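Local coordinates for protein argonaute (Methanocaldococcus jannaschii, PDB 5G5S) that uses short single-stranded DNA guides to bind complementary DNA targets and cut them, an endonuclease activity that may defend the archaeon against invading genetic elements, at residues A[490-495]-A[527-532]; A[310-315]-A[662-667]; A[520-525]-A[687-692]. One frame throughout, in Å; residues are numbered along the deposited sequence.

Interaction 1 (A[490-495]-A[527-532]); sequences YFILDS and EGKIRR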
loop_
_atom_site.group_PDB
_atom_site.type_symbol
_atom_site.label_atom_id
_atom_site.label_comp_id
_atom_site.label_asym_id
_atom_site.label_seq_id
_atom_site.Cartn_x
_atom_site.Cartn_y
_atom_site.Cartn_z
ATOM N N TYR A 490 -14.975 17.943 -1.896
ATOM C CA TYR A 490 -16.131 18.134 -1.024
ATOM C C TYR A 490 -15.790 18.706 0.356
ATOM O O TYR A 490 -16.307 19.762 0.735
ATOM C CB TYR A 490 -16.987 16.862 -0.927
ATOM C CG TYR A 490 -18.463 17.158 -0.998
ATOM C CD1 TYR A 490 -19.121 17.780 0.061
ATOM C CD2 TYR A 490 -19.198 16.859 -2.138
ATOM C CE1 TYR A 490 -20.480 18.080 -0.009
ATOM C CE2 TYR A 490 -20.561 17.134 -2.212
ATOM C CZ TYR A 490 -21.197 17.753 -1.147
ATOM O OH TYR A 490 -22.533 18.050 -1.222
ATOM N N PHE A 491 -14.903 18.032 1.079
ATOM C CA PHE A 491 -14.497 18.431 2.422
ATOM C C PHE A 491 -13.002 18.706 2.495
ATOM O O PHE A 491 -12.229 18.133 1.727
ATOM C CB PHE A 491 -14.924 17.365 3.461
ATOM C CG PHE A 491 -14.447 15.963 3.170
ATOM C CD1 PHE A 491 -15.196 15.108 2.368
ATOM C CD2 PHE A 491 -13.256 15.490 3.709
ATOM C CE1 PHE A 491 -14.736 13.818 2.072
ATOM C CE2 PHE A 491 -12.803 14.197 3.424
ATOM C CZ PHE A 491 -13.539 13.375 2.598
ATOM N N ILE A 492 -12.600 19.610 3.398
ATOM C CA ILE A 492 -11.196 19.957 3.631
ATOM C C ILE A 492 -10.864 19.761 5.122
ATOM O O ILE A 492 -11.752 19.415 5.906
ATOM C CB ILE A 492 -10.806 21.370 3.082
ATOM C CG1 ILE A 492 -11.544 22.509 3.814
ATOM C CG2 ILE A 492 -10.987 21.463 1.561
ATOM C CD1 ILE A 492 -10.669 23.591 4.312
ATOM N N LEU A 493 -9.591 19.964 5.502
ATOM C CA LEU A 493 -9.150 19.853 6.892
ATOM C C LEU A 493 -9.403 21.156 7.623
ATOM O O LEU A 493 -9.160 22.223 7.055
ATOM C CB LEU A 493 -7.662 19.498 6.968
ATOM C CG LEU A 493 -7.282 18.057 6.634
ATOM C CD1 LEU A 493 -5.793 17.932 6.415
ATOM C CD2 LEU A 493 -7.730 17.095 7.735
ATOM N N ASP A 494 -9.884 21.080 8.884
ATOM C CA ASP A 494 -10.143 22.262 9.708
ATOM C C ASP A 494 -8.844 22.914 10.172
ATOM O O ASP A 494 -8.820 24.123 10.416
ATOM C CB ASP A 494 -11.041 21.924 10.913
ATOM C CG ASP A 494 -11.434 23.116 11.775
ATOM O OD1 ASP A 494 -11.939 24.116 11.214
ATOM O OD2 ASP A 494 -11.244 23.045 13.009
ATOM N N SER A 495 -7.773 22.113 10.306
ATOM C CA SER A 495 -6.469 22.604 10.742
ATOM C C SER A 495 -5.488 22.726 9.566
ATOM O O SER A 495 -5.276 21.754 8.827
ATOM C CB SER A 495 -5.893 21.705 11.838
ATOM O OG SER A 495 -5.658 20.387 11.361
ATOM N N GLU A 527 -4.675 22.355 3.019
ATOM C CA GLU A 527 -6.056 22.063 3.447
ATOM C C GLU A 527 -6.428 20.565 3.290
ATOM O O GLU A 527 -7.555 20.178 3.617
ATOM C CB GLU A 527 -7.089 22.901 2.657
ATOM C CG GLU A 527 -7.011 24.409 2.809
ATOM C CD GLU A 527 -7.877 25.150 1.805
ATOM O OE1 GLU A 527 -7.807 24.819 0.598
ATOM O OE2 GLU A 527 -8.622 26.069 2.222
ATOM N N GLY A 528 -5.514 19.764 2.751
ATOM C CA GLY A 528 -5.737 18.339 2.540
ATOM C C GLY A 528 -6.467 17.979 1.257
ATOM O O GLY A 528 -6.999 16.869 1.136
ATOM N N LYS A 529 -6.498 18.893 0.277
ATOM C CA LYS A 529 -7.134 18.552 -0.992
ATOM C C LYS A 529 -6.128 18.202 -2.077
ATOM O O LYS A 529 -5.008 18.730 -2.071
ATOM C CB LYS A 529 -8.212 19.565 -1.426
ATOM C CG LYS A 529 -7.741 20.956 -1.799
ATOM C CD LYS A 529 -8.923 21.921 -1.869
ATOM C CE LYS A 529 -8.537 23.259 -2.441
ATOM N NZ LYS A 529 -9.732 24.026 -2.883
ATOM N N ILE A 530 -6.501 17.259 -2.963
ATOM C CA ILE A 530 -5.654 16.784 -4.061
ATOM C C ILE A 530 -5.504 17.893 -5.088
ATOM O O ILE A 530 -6.494 18.367 -5.632
ATOM C CB ILE A 530 -6.175 15.462 -4.713
ATOM C CG1 ILE A 530 -6.408 14.359 -3.664
ATOM C CG2 ILE A 530 -5.220 14.967 -5.826
ATOM C CD1 ILE A 530 -7.479 13.353 -4.011
ATOM N N ARG A 531 -4.266 18.309 -5.336
ATOM C CA ARG A 531 -3.961 19.341 -6.318
ATOM C C ARG A 531 -3.497 18.721 -7.622
ATOM O O ARG A 531 -3.792 19.267 -8.686
ATOM C CB ARG A 531 -2.934 20.352 -5.778
ATOM C CG ARG A 531 -3.404 21.107 -4.518
ATOM C CD ARG A 531 -4.714 21.881 -4.682
ATOM N NE ARG A 531 -4.581 23.033 -5.580
ATOM C CZ ARG A 531 -4.333 24.280 -5.184
ATOM N NH1 ARG A 531 -4.190 24.562 -3.892
ATOM N NH2 ARG A 531 -4.230 25.257 -6.079
ATOM N N ARG A 532 -2.769 17.582 -7.543
ATOM C CA ARG A 532 -2.248 16.843 -8.698
ATOM C C ARG A 532 -2.076 15.350 -8.389
ATOM O O ARG A 532 -1.702 14.965 -7.280
ATOM C CB ARG A 532 -0.865 17.383 -9.148
ATOM C CG ARG A 532 -0.741 18.876 -9.473
ATOM C CD ARG A 532 -1.334 19.252 -10.818
ATOM N NE ARG A 532 -0.427 18.901 -11.902
ATOM C CZ ARG A 532 0.401 19.757 -12.489
ATOM N NH1 ARG A 532 0.421 21.034 -12.120
ATOM N NH2 ARG A 532 1.196 19.351 -13.468
#
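L493 and E527 are joined through their backbones by one hydrogen bond, L493 N to E527 O at 2.8 Å, nearly straight at the hydrogen (165°), at the point where the two segments come nearest. The donor belongs to the short strand 492-493, which follows just after the Mid domain region; the acceptor lies in the turn that closes the hairpin of strands 517-525 and 530-537 in the RNase H-like PIWI sheet. I492 supplies most of the surface on its side. Its chi1 of 65° sets CG1 between the backbone N and the carbonyl carbon, and the two branches part: CD1 crosses over the E527 chain, 4.0 Å from E527 CB and 3.8 Å from E527 OE2, while CG2 rests 4.0 Å from K529 CD. Glutamate and lysine suit these places because their extended methylenes can lie against an isoleucine in a partly exposed setting. L493 points toward the turn. Its CB packs against the bonded carbonyl, 3.4 Å from E527 O, and CD1 sits 3.9 Å from G528 CA. Glycine fits there twice over: its positive phi (84°) suits it, and its bare CA lets the L493 methyl come close. D525 OD1 takes hydrogen bonds from the backbone N atoms of E527 and K529, which gives the turn a definite shape before it meets I492 and L493. The E527 carbonyl oxygen, held by a short, nearly straight bond and packed by L493 CB and I492 CB, thus sets the position of the turn against the strand, while the remaining contacts run mostly through aliphatic carbons.

Interaction 2 (A[310-315]-A[662-667]); sequences NNTPLL and LYDLTK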
loop_
_atom_site.group_PDB
_atom_site.type_symbol
_atom_site.label_atom_id
_atom_site.label_comp_id
_atom_site.label_asym_id
_atom_site.label_seq_id
_atom_site.Cartn_x
_atom_site.Cartn_y
_atom_site.Cartn_z
ATOM N N ASN A 310 -6.504 13.109 18.219
ATOM C CA ASN A 310 -7.718 13.919 18.277
ATOM C C ASN A 310 -8.563 13.634 17.057
ATOM O O ASN A 310 -8.017 13.374 15.977
ATOM C CB ASN A 310 -7.375 15.407 18.333
ATOM C CG ASN A 310 -6.548 15.792 19.527
ATOM O OD1 ASN A 310 -6.773 15.323 20.653
ATOM N ND2 ASN A 310 -5.570 16.651 19.299
ATOM N N ASN A 311 -9.886 13.665 17.219
ATOM C CA ASN A 311 -10.814 13.434 16.120
ATOM C C ASN A 311 -10.958 14.767 15.392
ATOM O O ASN A 311 -11.869 15.548 15.670
ATOM C CB ASN A 311 -12.150 12.904 16.655
ATOM C CG ASN A 311 -13.124 12.497 15.580
ATOM O OD1 ASN A 311 -12.754 11.911 14.555
ATOM N ND2 ASN A 311 -14.401 12.760 15.819
ATOM N N THR A 312 -9.986 15.062 14.525
ATOM C CA THR A 312 -9.889 16.322 13.795
ATOM C C THR A 312 -11.145 16.613 12.973
ATOM O O THR A 312 -11.635 15.726 12.281
ATOM C CB THR A 312 -8.540 16.401 13.063
ATOM O OG1 THR A 312 -7.502 16.326 14.045
ATOM C CG2 THR A 312 -8.367 17.675 12.227
ATOM N N PRO A 313 -11.747 17.809 13.118
ATOM C CA PRO A 313 -12.951 18.089 12.337
ATOM C C PRO A 313 -12.614 18.387 10.883
ATOM O O PRO A 313 -11.460 18.664 10.532
ATOM C CB PRO A 313 -13.600 19.284 13.056
ATOM C CG PRO A 313 -12.605 19.763 14.051
ATOM C CD PRO A 313 -11.336 18.986 13.909
ATOM N N LEU A 314 -13.636 18.275 10.037
ATOM C CA LEU A 314 -13.563 18.530 8.617
ATOM C C LEU A 314 -14.417 19.744 8.331
ATOM O O LEU A 314 -15.351 20.043 9.082
ATOM C CB LEU A 314 -14.067 17.305 7.816
ATOM C CG LEU A 314 -13.332 15.974 8.050
ATOM C CD1 LEU A 314 -14.205 14.789 7.685
ATOM C CD2 LEU A 314 -12.008 15.921 7.309
ATOM N N LEU A 315 -14.080 20.466 7.260
ATOM C CA LEU A 315 -14.841 21.631 6.838
ATOM C C LEU A 315 -15.515 21.351 5.506
ATOM O O LEU A 315 -14.924 20.736 4.622
ATOM C CB LEU A 315 -13.952 22.874 6.746
ATOM C CG LEU A 315 -13.448 23.463 8.054
ATOM C CD1 LEU A 315 -12.381 24.499 7.786
ATOM C CD2 LEU A 315 -14.589 24.093 8.868
ATOM N N LEU A 662 -0.442 12.753 10.184
ATOM C CA LEU A 662 -0.576 11.510 9.427
ATOM C C LEU A 662 -1.932 10.892 9.638
ATOM O O LEU A 662 -2.552 10.457 8.661
ATOM C CB LEU A 662 0.575 10.542 9.749
ATOM C CG LEU A 662 1.987 11.044 9.365
ATOM C CD1 LEU A 662 3.050 10.055 9.788
ATOM C CD2 LEU A 662 2.096 11.389 7.886
ATOM N N TYR A 663 -2.434 10.925 10.909
ATOM C CA TYR A 663 -3.779 10.476 11.262
ATOM C C TYR A 663 -4.828 11.298 10.539
ATOM O O TYR A 663 -5.800 10.726 10.050
ATOM C CB TYR A 663 -4.037 10.545 12.786
ATOM C CG TYR A 663 -5.445 10.114 13.141
ATOM C CD1 TYR A 663 -5.841 8.784 13.015
ATOM C CD2 TYR A 663 -6.414 11.050 13.495
ATOM C CE1 TYR A 663 -7.152 8.387 13.294
ATOM C CE2 TYR A 663 -7.725 10.664 13.787
ATOM C CZ TYR A 663 -8.091 9.331 13.681
ATOM O OH TYR A 663 -9.379 8.939 13.970
ATOM N N ASP A 664 -4.659 12.631 10.503
ATOM C CA ASP A 664 -5.607 13.533 9.840
ATOM C C ASP A 664 -5.708 13.205 8.358
ATOM O O ASP A 664 -6.784 13.334 7.789
ATOM C CB ASP A 664 -5.182 15.011 9.992
ATOM C CG ASP A 664 -5.222 15.602 11.393
ATOM O OD1 ASP A 664 -5.813 14.962 12.296
ATOM O OD2 ASP A 664 -4.614 16.683 11.599
ATOM N N LEU A 665 -4.578 12.798 7.742
ATOM C CA LEU A 665 -4.502 12.442 6.325
ATOM C C LEU A 665 -5.166 11.111 5.990
ATOM O O LEU A 665 -5.575 10.935 4.854
ATOM C CB LEU A 665 -3.065 12.523 5.788
ATOM C CG LEU A 665 -2.445 13.925 5.723
ATOM C CD1 LEU A 665 -0.929 13.844 5.580
ATOM C CD2 LEU A 665 -3.043 14.751 4.590
ATOM N N THR A 666 -5.335 10.200 6.975
ATOM C CA THR A 666 -6.066 8.920 6.785
ATOM C C THR A 666 -7.597 9.210 6.693
ATOM O O THR A 666 -8.384 8.376 6.229
ATOM C CB THR A 666 -5.768 7.915 7.941
ATOM O OG1 THR A 666 -6.436 8.325 9.150
ATOM C CG2 THR A 666 -4.267 7.692 8.187
ATOM N N LYS A 667 -8.001 10.392 7.180
ATOM C CA LYS A 667 -9.377 10.867 7.193
ATOM C C LYS A 667 -9.764 11.558 5.866
ATOM O O LYS A 667 -10.941 11.758 5.621
ATOM C CB LYS A 667 -9.560 11.819 8.386
ATOM C CG LYS A 667 -10.916 11.777 9.038
ATOM C CD LYS A 667 -11.004 12.844 10.123
ATOM C CE LYS A 667 -12.261 12.739 10.956
ATOM N NZ LYS A 667 -12.105 11.741 12.045
#
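T312 and K667 carry most of this contact, in which a loop running into strand 314-317, part of a small antiparallel sheet with strand 492-493, lies against the C-terminal end of helix 656-666 of the PIWI domain. T312 OG1 donates to D664 OD1 at 2.8 Å and arrives from above the carboxylate plane, 40° out of it. The same oxygen accepts from Q660 NE2, one turn back along the helix, while Q660 OE1 takes N310 N, so one glutamine amide serves both helix and loop. Threonine suits the buried spot: its hydroxyl serves the aspartate while CG2 packs beside the carboxyl group. K667 reaches across the loop with an extended chain that bends only at its end (chi4 84°), which turns NZ onto N311 OD1 at 2.6 Å. Its CE lies 3.3 Å from T312 O. N311, centre of an inverse gamma turn, starts away from the helix but swings its amide oxygen back to the lysine. Within the helix end, Y663 O takes both T666 OG1, at 2.6 Å, and T666 N. Here the buried ammonium is met by a neutral amide and the carboxylate by a hydroxyl and a glutamine amide, directional bonds of charged to neutral groups.

Interaction 3 (A[520-525]-A[687-692]); sequences CTVVYD and HYADKF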
loop_
_atom_site.group_PDB
_atom_site.type_symbol
_atom_site.label_atom_id
_atom_site.label_comp_id
_atom_site.label_asym_id
_atom_site.label_seq_id
_atom_site.Cartn_x
_atom_site.Cartn_y
_atom_site.Cartn_z
ATOM N N CYS A 520 4.461 7.711 -9.305
ATOM C CA CYS A 520 3.392 8.681 -9.156
ATOM C C CYS A 520 3.602 9.455 -7.897
ATOM O O CYS A 520 4.035 8.898 -6.895
ATOM C CB CYS A 520 2.032 7.976 -9.146
ATOM S SG CYS A 520 0.611 9.078 -8.919
ATOM N N THR A 521 3.253 10.739 -7.944
ATOM C CA THR A 521 3.230 11.641 -6.804
ATOM C C THR A 521 1.787 12.151 -6.704
ATOM O O THR A 521 1.216 12.615 -7.699
ATOM C CB THR A 521 4.258 12.789 -6.947
ATOM O OG1 THR A 521 5.568 12.229 -7.003
ATOM C CG2 THR A 521 4.217 13.760 -5.773
ATOM N N VAL A 522 1.188 12.014 -5.524
ATOM C CA VAL A 522 -0.134 12.569 -5.268
ATOM C C VAL A 522 0.111 13.795 -4.391
ATOM O O VAL A 522 0.640 13.677 -3.292
ATOM C CB VAL A 522 -1.206 11.566 -4.760
ATOM C CG1 VAL A 522 -2.531 12.268 -4.489
ATOM C CG2 VAL A 522 -1.428 10.474 -5.795
ATOM N N VAL A 523 -0.135 14.979 -4.959
ATOM C CA VAL A 523 0.113 16.263 -4.318
ATOM C C VAL A 523 -1.112 16.774 -3.563
ATOM O O VAL A 523 -2.165 16.995 -4.151
ATOM C CB VAL A 523 0.652 17.301 -5.344
ATOM C CG1 VAL A 523 1.022 18.618 -4.660
ATOM C CG2 VAL A 523 1.838 16.747 -6.140
ATOM N N TYR A 524 -0.947 16.987 -2.257
ATOM C CA TYR A 524 -1.958 17.539 -1.369
ATOM C C TYR A 524 -1.528 18.922 -0.929
ATOM O O TYR A 524 -0.348 19.139 -0.691
ATOM C CB TYR A 524 -2.156 16.638 -0.137
ATOM C CG TYR A 524 -3.116 15.496 -0.372
ATOM C CD1 TYR A 524 -2.852 14.521 -1.334
ATOM C CD2 TYR A 524 -4.275 15.372 0.379
ATOM C CE1 TYR A 524 -3.737 13.469 -1.558
ATOM C CE2 TYR A 524 -5.165 14.319 0.168
ATOM C CZ TYR A 524 -4.886 13.369 -0.799
ATOM O OH TYR A 524 -5.751 12.333 -1.017
ATOM N N ASP A 525 -2.479 19.851 -0.800
ATOM C CA ASP A 525 -2.166 21.192 -0.316
ATOM C C ASP A 525 -2.299 21.246 1.211
ATOM O O ASP A 525 -2.585 20.217 1.836
ATOM C CB ASP A 525 -3.009 22.273 -1.033
ATOM C CG ASP A 525 -4.518 22.227 -0.837
ATOM O OD1 ASP A 525 -4.986 21.500 0.069
ATOM O OD2 ASP A 525 -5.228 22.959 -1.554
ATOM N N HIS A 687 -1.398 6.400 -0.033
ATOM C CA HIS A 687 -2.430 5.401 -0.355
ATOM C C HIS A 687 -2.894 5.511 -1.827
ATOM O O HIS A 687 -3.009 4.498 -2.509
ATOM C CB HIS A 687 -3.635 5.542 0.611
ATOM C CG HIS A 687 -4.833 4.735 0.224
ATOM N ND1 HIS A 687 -4.949 3.397 0.578
ATOM C CD2 HIS A 687 -5.936 5.098 -0.471
ATOM C CE1 HIS A 687 -6.102 2.990 0.082
ATOM N NE2 HIS A 687 -6.727 3.972 -0.571
ATOM N N TYR A 688 -3.194 6.738 -2.281
ATOM C CA TYR A 688 -3.663 7.000 -3.634
ATOM C C TYR A 688 -2.554 6.932 -4.685
ATOM O O TYR A 688 -2.836 6.539 -5.815
ATOM C CB TYR A 688 -4.504 8.288 -3.711
ATOM C CG TYR A 688 -5.864 8.155 -3.053
ATOM C CD1 TYR A 688 -6.750 7.146 -3.432
ATOM C CD2 TYR A 688 -6.299 9.087 -2.116
ATOM C CE1 TYR A 688 -8.016 7.038 -2.854
ATOM C CE2 TYR A 688 -7.563 8.993 -1.535
ATOM C CZ TYR A 688 -8.414 7.958 -1.899
ATOM O OH TYR A 688 -9.647 7.849 -1.309
ATOM N N ALA A 689 -1.299 7.266 -4.311
ATOM C CA ALA A 689 -0.137 7.126 -5.197
ATOM C C ALA A 689 0.041 5.621 -5.532
ATOM O O ALA A 689 0.261 5.266 -6.696
ATOM C CB ALA A 689 1.122 7.656 -4.526
ATOM N N ASP A 690 -0.093 4.749 -4.508
ATOM C CA ASP A 690 0.014 3.303 -4.668
ATOM C C ASP A 690 -1.116 2.746 -5.546
ATOM O O ASP A 690 -0.852 1.917 -6.411
ATOM C CB ASP A 690 0.080 2.590 -3.311
ATOM C CG ASP A 690 0.215 1.083 -3.446
ATOM O OD1 ASP A 690 1.245 0.621 -4.000
ATOM O OD2 ASP A 690 -0.734 0.365 -3.063
ATOM N N LYS A 691 -2.355 3.241 -5.350
ATOM C CA LYS A 691 -3.534 2.855 -6.128
ATOM C C LYS A 691 -3.421 3.263 -7.612
ATOM O O LYS A 691 -3.956 2.565 -8.479
ATOM C CB LYS A 691 -4.811 3.439 -5.497
ATOM C CG LYS A 691 -5.424 2.564 -4.395
ATOM C CD LYS A 691 -6.723 3.184 -3.890
ATOM C CE LYS A 691 -7.692 2.177 -3.294
ATOM N NZ LYS A 691 -8.799 2.834 -2.528
ATOM N N PHE A 692 -2.737 4.385 -7.902
ATOM C CA PHE A 692 -2.548 4.847 -9.274
ATOM C C PHE A 692 -1.516 3.983 -9.986
ATOM O O PHE A 692 -1.730 3.603 -11.138
ATOM C CB PHE A 692 -2.198 6.345 -9.349
ATOM C CG PHE A 692 -1.933 6.827 -10.763
ATOM C CD1 PHE A 692 -2.981 7.150 -11.615
ATOM C CD2 PHE A 692 -0.636 6.888 -11.265
ATOM C CE1 PHE A 692 -2.737 7.563 -12.924
ATOM C CE2 PHE A 692 -0.393 7.310 -12.574
ATOM C CZ PHE A 692 -1.445 7.648 -13.392
#
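V522 CG2 presses on the backbone of helix 684-697, 3.5 Å from A689 N, and the small methyl of A689, its CB 4.0 Å from V522 CG2, lets the two axes approach to 7.3 Å. Further along, C520 SG, carried toward the helix with chi1 at 178°, lies 3.4 Å from F692 CD2. This sulfur-aromatic contact is oblique, SG 49° off the ring normal, and a slim thiol fits so near a ring. Strand 517-525 is a hairpin strand of the RNase H-like PIWI sheet, flanked by strands 501-506 and 530-537; the helix, running at 145° to it, covers one face of that sheet. D690, by similarity an active-site and manganese-binding residue, starts away from the strand, and its OD1 lies close to D506 OD2, like charges that a metal ion would be expected to bridge. Between the two segments packing is sparser at the Y524 end, where the hydroxyl touches the edge of the Y688 ring, OH to CD2 3.5 Å. Y688 OH is bonded to OG of S671, which contacts the guide DNA, and to Y670 N. The partly exposed flank is looser still: K691 NZ bonds to H687 NE2 at 3.1 Å.

How the interactions relate
Interaction 3 is the innermost, with every touching residue buried, its centre about 11 Å from that of the chain, and its contacts almost wholly apolar. Interactions 1 and 2 lie farther out, about 21 and 20 Å, include more exposed residues, and use hydrogen bonds: backbone to backbone in the first, side chain to side chain in the second. They share a small antiparallel sheet, since I492 N bonds to L315 O at 2.9 Å. Interaction 1 joins interaction 3 through the hairpin of strands 517-525 and 530-537, where R531 and R532 both face V523 in a classic beta bulge. Interactions 2 and 3 use successive helices, 656-666 and 684-697, without touching.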